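Local atomic coordinates of maltose/maltodextrin-binding protein (Thermus thermophilus, PDB entry 2GH9), a protein that binds maltotriose, probably as the periplasmic receptor that hands maltodextrins to an uptake transporter. Residues N159-A173 with L185-I199. Residues are numbered along the deposited sequence; the frame is centred on the assembly and turned at random.
Sequences NFGFFKAFGAENVFA and LLIGGEVGEKALQFI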
loop_
_atom_site.group_PDB
_atom_site.type_symbol
_atom_site.label_atom_id
_atom_site.label_comp_id
_atom_site.label_asym_id
_atom_site.label_seq_id
_atom_site.Cartn_x
_atom_site.Cartn_y
_atom_site.Cartn_z
ATOM N N ASN A 159 -3.300 -6.620 -7.221
ATOM C CA ASN A 159 -4.414 -7.343 -7.832
ATOM C C ASN A 159 -5.671 -7.494 -6.981
ATOM O O ASN A 159 -6.697 -7.921 -7.506
ATOM C CB ASN A 159 -3.947 -8.740 -8.260
ATOM C CG ASN A 159 -3.136 -8.701 -9.512
ATOM O OD1 ASN A 159 -3.647 -8.332 -10.561
ATOM N ND2 ASN A 159 -1.863 -9.031 -9.409
ATOM N N PHE A 160 -5.613 -7.160 -5.686
ATOM C CA PHE A 160 -6.779 -7.332 -4.835
ATOM C C PHE A 160 -8.048 -6.711 -5.427
ATOM O O PHE A 160 -9.114 -7.308 -5.344
ATOM C CB PHE A 160 -6.576 -6.836 -3.400
ATOM C CG PHE A 160 -7.851 -6.849 -2.605
ATOM C CD1 PHE A 160 -8.432 -8.058 -2.235
ATOM C CD2 PHE A 160 -8.515 -5.669 -2.296
ATOM C CE1 PHE A 160 -9.617 -8.082 -1.532
ATOM C CE2 PHE A 160 -9.720 -5.698 -1.609
ATOM C CZ PHE A 160 -10.268 -6.910 -1.229
ATOM N N GLY A 161 -7.945 -5.532 -6.044
ATOM C CA GLY A 161 -9.116 -4.866 -6.597
ATOM C C GLY A 161 -9.903 -5.698 -7.589
ATOM O O GLY A 161 -11.128 -5.617 -7.646
ATOM N N PHE A 162 -9.196 -6.500 -8.361
ATOM C CA PHE A 162 -9.836 -7.468 -9.255
ATOM C C PHE A 162 -10.499 -8.605 -8.447
ATOM O O PHE A 162 -11.584 -9.061 -8.784
ATOM C CB PHE A 162 -8.816 -8.035 -10.247
ATOM C CG PHE A 162 -8.063 -6.989 -11.002
ATOM C CD1 PHE A 162 -8.713 -5.874 -11.503
ATOM C CD2 PHE A 162 -6.693 -7.135 -11.241
ATOM C CE1 PHE A 162 -8.020 -4.889 -12.201
ATOM C CE2 PHE A 162 -5.998 -6.178 -11.940
ATOM C CZ PHE A 162 -6.657 -5.036 -12.416
ATOM N N PHE A 163 -9.865 -9.035 -7.368
ATOM C CA PHE A 163 -10.477 -10.038 -6.492
ATOM C C PHE A 163 -11.776 -9.512 -5.841
ATOM O O PHE A 163 -12.775 -10.235 -5.769
ATOM C CB PHE A 163 -9.477 -10.561 -5.441
ATOM C CG PHE A 163 -8.527 -11.620 -5.965
ATOM C CD1 PHE A 163 -8.670 -12.960 -5.593
ATOM C CD2 PHE A 163 -7.467 -11.271 -6.790
ATOM C CE1 PHE A 163 -7.777 -13.938 -6.050
ATOM C CE2 PHE A 163 -6.570 -12.246 -7.263
ATOM C CZ PHE A 163 -6.735 -13.589 -6.871
ATOM N N LYS A 164 -11.756 -8.250 -5.418
ATOM C CA LYS A 164 -12.935 -7.553 -4.896
ATOM C C LYS A 164 -14.054 -7.419 -5.946
ATOM O O LYS A 164 -15.209 -7.775 -5.674
ATOM C CB LYS A 164 -12.538 -6.177 -4.333
ATOM C CG LYS A 164 -13.685 -5.422 -3.656
ATOM C CD LYS A 164 -13.171 -4.341 -2.716
ATOM C CE LYS A 164 -14.300 -3.727 -1.913
ATOM N NZ LYS A 164 -14.913 -4.728 -1.029
ATOM N N ALA A 165 -13.714 -6.958 -7.143
ATOM C CA ALA A 165 -14.685 -6.901 -8.229
ATOM C C ALA A 165 -15.408 -8.265 -8.419
ATOM O O ALA A 165 -16.636 -8.326 -8.501
ATOM C CB ALA A 165 -14.020 -6.454 -9.532
ATOM N N PHE A 166 -14.642 -9.353 -8.456
ATOM C CA PHE A 166 -15.202 -10.685 -8.709
ATOM C C PHE A 166 -15.884 -11.338 -7.500
ATOM O O PHE A 166 -16.513 -12.386 -7.648
ATOM C CB PHE A 166 -14.144 -11.621 -9.298
ATOM C CG PHE A 166 -13.831 -11.346 -10.739
ATOM C CD1 PHE A 166 -14.754 -11.671 -11.739
ATOM C CD2 PHE A 166 -12.628 -10.788 -11.107
ATOM C CE1 PHE A 166 -14.481 -11.428 -13.060
ATOM C CE2 PHE A 166 -12.342 -10.556 -12.434
ATOM C CZ PHE A 166 -13.290 -10.873 -13.418
ATOM N N GLY A 167 -15.784 -10.726 -6.318
ATOM C CA GLY A 167 -16.699 -11.046 -5.209
ATOM C C GLY A 167 -16.127 -11.166 -3.811
ATOM O O GLY A 167 -16.851 -11.544 -2.901
ATOM N N ALA A 168 -14.833 -10.894 -3.637
ATOM C CA ALA A 168 -14.190 -10.936 -2.310
ATOM C C ALA A 168 -14.348 -9.587 -1.617
ATOM O O ALA A 168 -13.800 -8.605 -2.081
ATOM C CB ALA A 168 -12.686 -11.296 -2.444
ATOM N N GLU A 169 -15.114 -9.533 -0.528
ATOM C CA GLU A 169 -15.261 -8.288 0.260
ATOM C C GLU A 169 -13.898 -7.843 0.812
ATOM O O GLU A 169 -13.509 -6.687 0.725
ATOM C CB GLU A 169 -16.251 -8.516 1.409
ATOM C CG GLU A 169 -16.427 -7.358 2.385
ATOM C CD GLU A 169 -16.743 -6.016 1.711
ATOM O OE1 GLU A 169 -17.467 -5.979 0.688
ATOM O OE2 GLU A 169 -16.264 -4.981 2.229
ATOM N N ASN A 170 -13.179 -8.799 1.367
ATOM C CA ASN A 170 -11.834 -8.592 1.826
ATOM C C ASN A 170 -11.149 -9.947 1.758
ATOM O O ASN A 170 -11.623 -10.828 1.018
ATOM C CB ASN A 170 -11.840 -7.971 3.237
ATOM C CG ASN A 170 -10.558 -7.185 3.546
ATOM O OD1 ASN A 170 -9.460 -7.648 3.242
ATOM N ND2 ASN A 170 -10.701 -6.003 4.143
ATOM N N VAL A 171 -10.027 -10.105 2.474
ATOM C CA VAL A 171 -9.277 -11.338 2.473
ATOM C C VAL A 171 -10.037 -12.420 3.239
ATOM O O VAL A 171 -10.114 -13.561 2.797
ATOM C CB VAL A 171 -7.864 -11.149 3.095
ATOM C CG1 VAL A 171 -7.150 -12.495 3.238
ATOM C CG2 VAL A 171 -7.027 -10.208 2.235
ATOM N N PHE A 172 -10.588 -12.037 4.383
ATOM C CA PHE A 172 -11.258 -12.955 5.303
ATOM C C PHE A 172 -12.699 -12.521 5.549
ATOM O O PHE A 172 -12.992 -11.328 5.586
ATOM C CB PHE A 172 -10.557 -12.942 6.657
ATOM C CG PHE A 172 -9.102 -13.303 6.619
ATOM C CD1 PHE A 172 -8.697 -14.599 6.351
ATOM C CD2 PHE A 172 -8.138 -12.362 6.940
ATOM C CE1 PHE A 172 -7.336 -14.940 6.362
ATOM C CE2 PHE A 172 -6.800 -12.695 6.963
ATOM C CZ PHE A 172 -6.393 -13.980 6.674
ATOM N N ALA A 173 -13.590 -13.494 5.750
ATOM C CA ALA A 173 -14.966 -13.226 6.172
ATOM C C ALA A 173 -14.993 -12.643 7.595
ATOM O O ALA A 173 -14.142 -12.981 8.417
ATOM C CB ALA A 173 -15.791 -14.516 6.100
ATOM N N LEU A 185 -11.295 -17.788 4.198
ATOM C CA LEU A 185 -10.817 -16.951 3.099
ATOM C C LEU A 185 -11.984 -16.570 2.203
ATOM O O LEU A 185 -12.967 -17.311 2.116
ATOM C CB LEU A 185 -9.785 -17.668 2.234
ATOM C CG LEU A 185 -8.331 -17.808 2.674
ATOM C CD1 LEU A 185 -7.579 -18.543 1.575
ATOM C CD2 LEU A 185 -7.674 -16.471 2.965
ATOM N N LEU A 186 -11.865 -15.411 1.549
ATOM C CA LEU A 186 -12.818 -14.972 0.531
ATOM C C LEU A 186 -12.181 -14.839 -0.855
ATOM O O LEU A 186 -12.875 -14.535 -1.825
ATOM C CB LEU A 186 -13.467 -13.644 0.942
ATOM C CG LEU A 186 -14.443 -13.763 2.109
ATOM C CD1 LEU A 186 -14.964 -12.410 2.522
ATOM C CD2 LEU A 186 -15.589 -14.719 1.742
ATOM N N ILE A 187 -10.879 -15.113 -0.947
ATOM C CA ILE A 187 -10.129 -14.925 -2.191
ATOM C C ILE A 187 -9.856 -16.232 -2.949
ATOM O O ILE A 187 -9.161 -16.232 -3.954
ATOM C CB ILE A 187 -8.814 -14.130 -1.943
ATOM C CG1 ILE A 187 -7.920 -14.829 -0.915
ATOM C CG2 ILE A 187 -9.160 -12.687 -1.493
ATOM C CD1 ILE A 187 -6.412 -14.473 -1.051
ATOM N N GLY A 188 -10.404 -17.344 -2.448
ATOM C CA GLY A 188 -10.335 -18.630 -3.132
ATOM C C GLY A 188 -11.652 -18.934 -3.824
ATOM O O GLY A 188 -12.496 -18.040 -4.020
ATOM N N GLY A 189 -11.821 -20.203 -4.212
ATOM C CA GLY A 189 -13.051 -20.660 -4.861
ATOM C C GLY A 189 -13.301 -19.970 -6.182
ATOM O O GLY A 189 -12.363 -19.701 -6.923
ATOM N N GLU A 190 -14.569 -19.670 -6.466
ATOM C CA GLU A 190 -14.957 -19.077 -7.748
ATOM C C GLU A 190 -14.392 -17.677 -7.942
ATOM O O GLU A 190 -14.002 -17.332 -9.055
ATOM C CB GLU A 190 -16.482 -19.012 -7.905
ATOM C CG GLU A 190 -17.116 -20.341 -8.289
ATOM C CD GLU A 190 -16.474 -20.951 -9.524
ATOM O OE1 GLU A 190 -16.235 -20.195 -10.505
ATOM O OE2 GLU A 190 -16.195 -22.177 -9.503
ATOM N N VAL A 191 -14.375 -16.894 -6.862
ATOM C CA VAL A 191 -13.866 -15.517 -6.902
ATOM C C VAL A 191 -12.432 -15.553 -7.392
ATOM O O VAL A 191 -12.068 -14.813 -8.293
ATOM C CB VAL A 191 -13.905 -14.829 -5.517
ATOM C CG1 VAL A 191 -13.137 -13.477 -5.552
ATOM C CG2 VAL A 191 -15.329 -14.622 -5.073
ATOM N N GLY A 192 -11.640 -16.430 -6.774
ATOM C CA GLY A 192 -10.225 -16.572 -7.067
ATOM C C GLY A 192 -9.953 -17.050 -8.479
ATOM O O GLY A 192 -9.070 -16.542 -9.158
ATOM N N GLU A 193 -10.729 -18.036 -8.919
ATOM C CA GLU A 193 -10.603 -18.554 -10.284
ATOM C C GLU A 193 -10.891 -17.463 -11.326
ATOM O O GLU A 193 -10.151 -17.307 -12.296
ATOM C CB GLU A 193 -11.548 -19.741 -10.479
ATOM C CG GLU A 193 -11.179 -20.962 -9.642
ATOM C CD GLU A 193 -12.271 -22.058 -9.657
ATOM O OE1 GLU A 193 -12.965 -22.188 -10.682
ATOM O OE2 GLU A 193 -12.429 -22.775 -8.634
ATOM N N LYS A 194 -11.950 -16.687 -11.111
ATOM C CA LYS A 194 -12.301 -15.622 -12.059
ATOM C C LYS A 194 -11.280 -14.474 -12.054
ATOM O O LYS A 194 -10.955 -13.926 -13.113
ATOM C CB LYS A 194 -13.701 -15.096 -11.788
ATOM C CG LYS A 194 -14.829 -16.109 -12.042
ATOM C CD LYS A 194 -16.059 -15.760 -11.201
ATOM C CE LYS A 194 -17.242 -16.672 -11.451
ATOM N NZ LYS A 194 -18.251 -16.605 -10.340
ATOM N N ALA A 195 -10.792 -14.102 -10.865
ATOM C CA ALA A 195 -9.763 -13.079 -10.750
ATOM C C ALA A 195 -8.518 -13.507 -11.497
ATOM O O ALA A 195 -7.974 -12.745 -12.291
ATOM C CB ALA A 195 -9.421 -12.795 -9.289
ATOM N N LEU A 196 -8.069 -14.736 -11.252
ATOM C CA LEU A 196 -6.836 -15.227 -11.879
ATOM C C LEU A 196 -6.942 -15.372 -13.403
ATOM O O LEU A 196 -5.967 -15.115 -14.115
ATOM C CB LEU A 196 -6.407 -16.564 -11.279
ATOM C CG LEU A 196 -5.879 -16.560 -9.848
ATOM C CD1 LEU A 196 -5.313 -17.962 -9.523
ATOM C CD2 LEU A 196 -4.829 -15.466 -9.675
ATOM N N GLN A 197 -8.113 -15.764 -13.897
ATOM C CA GLN A 197 -8.351 -15.789 -15.363
ATOM C C GLN A 197 -8.306 -14.388 -16.007
ATOM O O GLN A 197 -7.677 -14.182 -17.048
ATOM C CB GLN A 197 -9.694 -16.458 -15.661
ATOM C CG GLN A 197 -9.887 -16.835 -17.137
ATOM C CD GLN A 197 -8.750 -17.709 -17.686
ATOM O OE1 GLN A 197 -8.510 -18.811 -17.199
ATOM N NE2 GLN A 197 -8.042 -17.204 -18.673
ATOM N N PHE A 198 -8.955 -13.411 -15.381
ATOM C CA PHE A 198 -8.842 -12.027 -15.857
ATOM C C PHE A 198 -7.383 -11.536 -15.859
ATOM O O PHE A 198 -6.929 -10.889 -16.831
ATOM C CB PHE A 198 -9.709 -11.075 -15.023
ATOM C CG PHE A 198 -9.425 -9.636 -15.302
ATOM C CD1 PHE A 198 -9.775 -9.090 -16.514
ATOM C CD2 PHE A 198 -8.765 -8.842 -14.378
ATOM C CE1 PHE A 198 -9.477 -7.780 -16.815
ATOM C CE2 PHE A 198 -8.459 -7.526 -14.674
ATOM C CZ PHE A 198 -8.827 -6.990 -15.887
ATOM N N ILE A 199 -6.654 -11.835 -14.774
ATOM C CA ILE A 199 -5.242 -11.469 -14.706
ATOM C C ILE A 199 -4.457 -12.186 -15.813
ATOM O O ILE A 199 -3.689 -11.546 -16.521
ATOM C CB ILE A 199 -4.612 -11.679 -13.308
ATOM C CG1 ILE A 199 -5.292 -10.776 -12.271
ATOM C CG2 ILE A 199 -3.094 -11.394 -13.363
ATOM C CD1 ILE A 199 -5.188 -11.252 -10.818
HETATM O O HOH W 1 -17.513 -14.897 -7.961
#
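The ring of F163 lies flat against the methyl of A195, whose CB stands 3.4 Å from the ring centroid and almost on the ring normal, so that one alanine fills the middle of a face. With CG swung anti to the carbonyl carbon (chi1 -80°), the ring drops as a knob among G192, A195, L196 and I199, while its edge meets the buried I187 O, which has no hydrogen-bond partner in the model, 3.4 Å from F163 CE1 and in the ring plane. Cutting F163 back to an alanine would probably leave the A195 methyl without its aromatic cover and open a gap among G192, L196 and I199. A turn further on, F166 forms the second knob, K194 CB passing over one face at 4.0 Å from the centroid; a water accepts from K194 NZ and donates to F166 O. F198 then presents its edge to the face of F162, a T-shaped pair with planes at 73° and F198 CE2 above the ring centre. Beyond the Schellman motif at G167, a backbone hydrogen bond from L186 N to V171 O (2.8 Å) joins the two segments. W348, edge-to-face with F163, ties this layer to helix 341-357. Two knobs of helix 156-166 are thus set into holes of helix 189-204, the axes of 159-166 and 189-199 running at 129° to each other. Both helices belong to the helical layer of one lobe in a periplasmic binding protein fold.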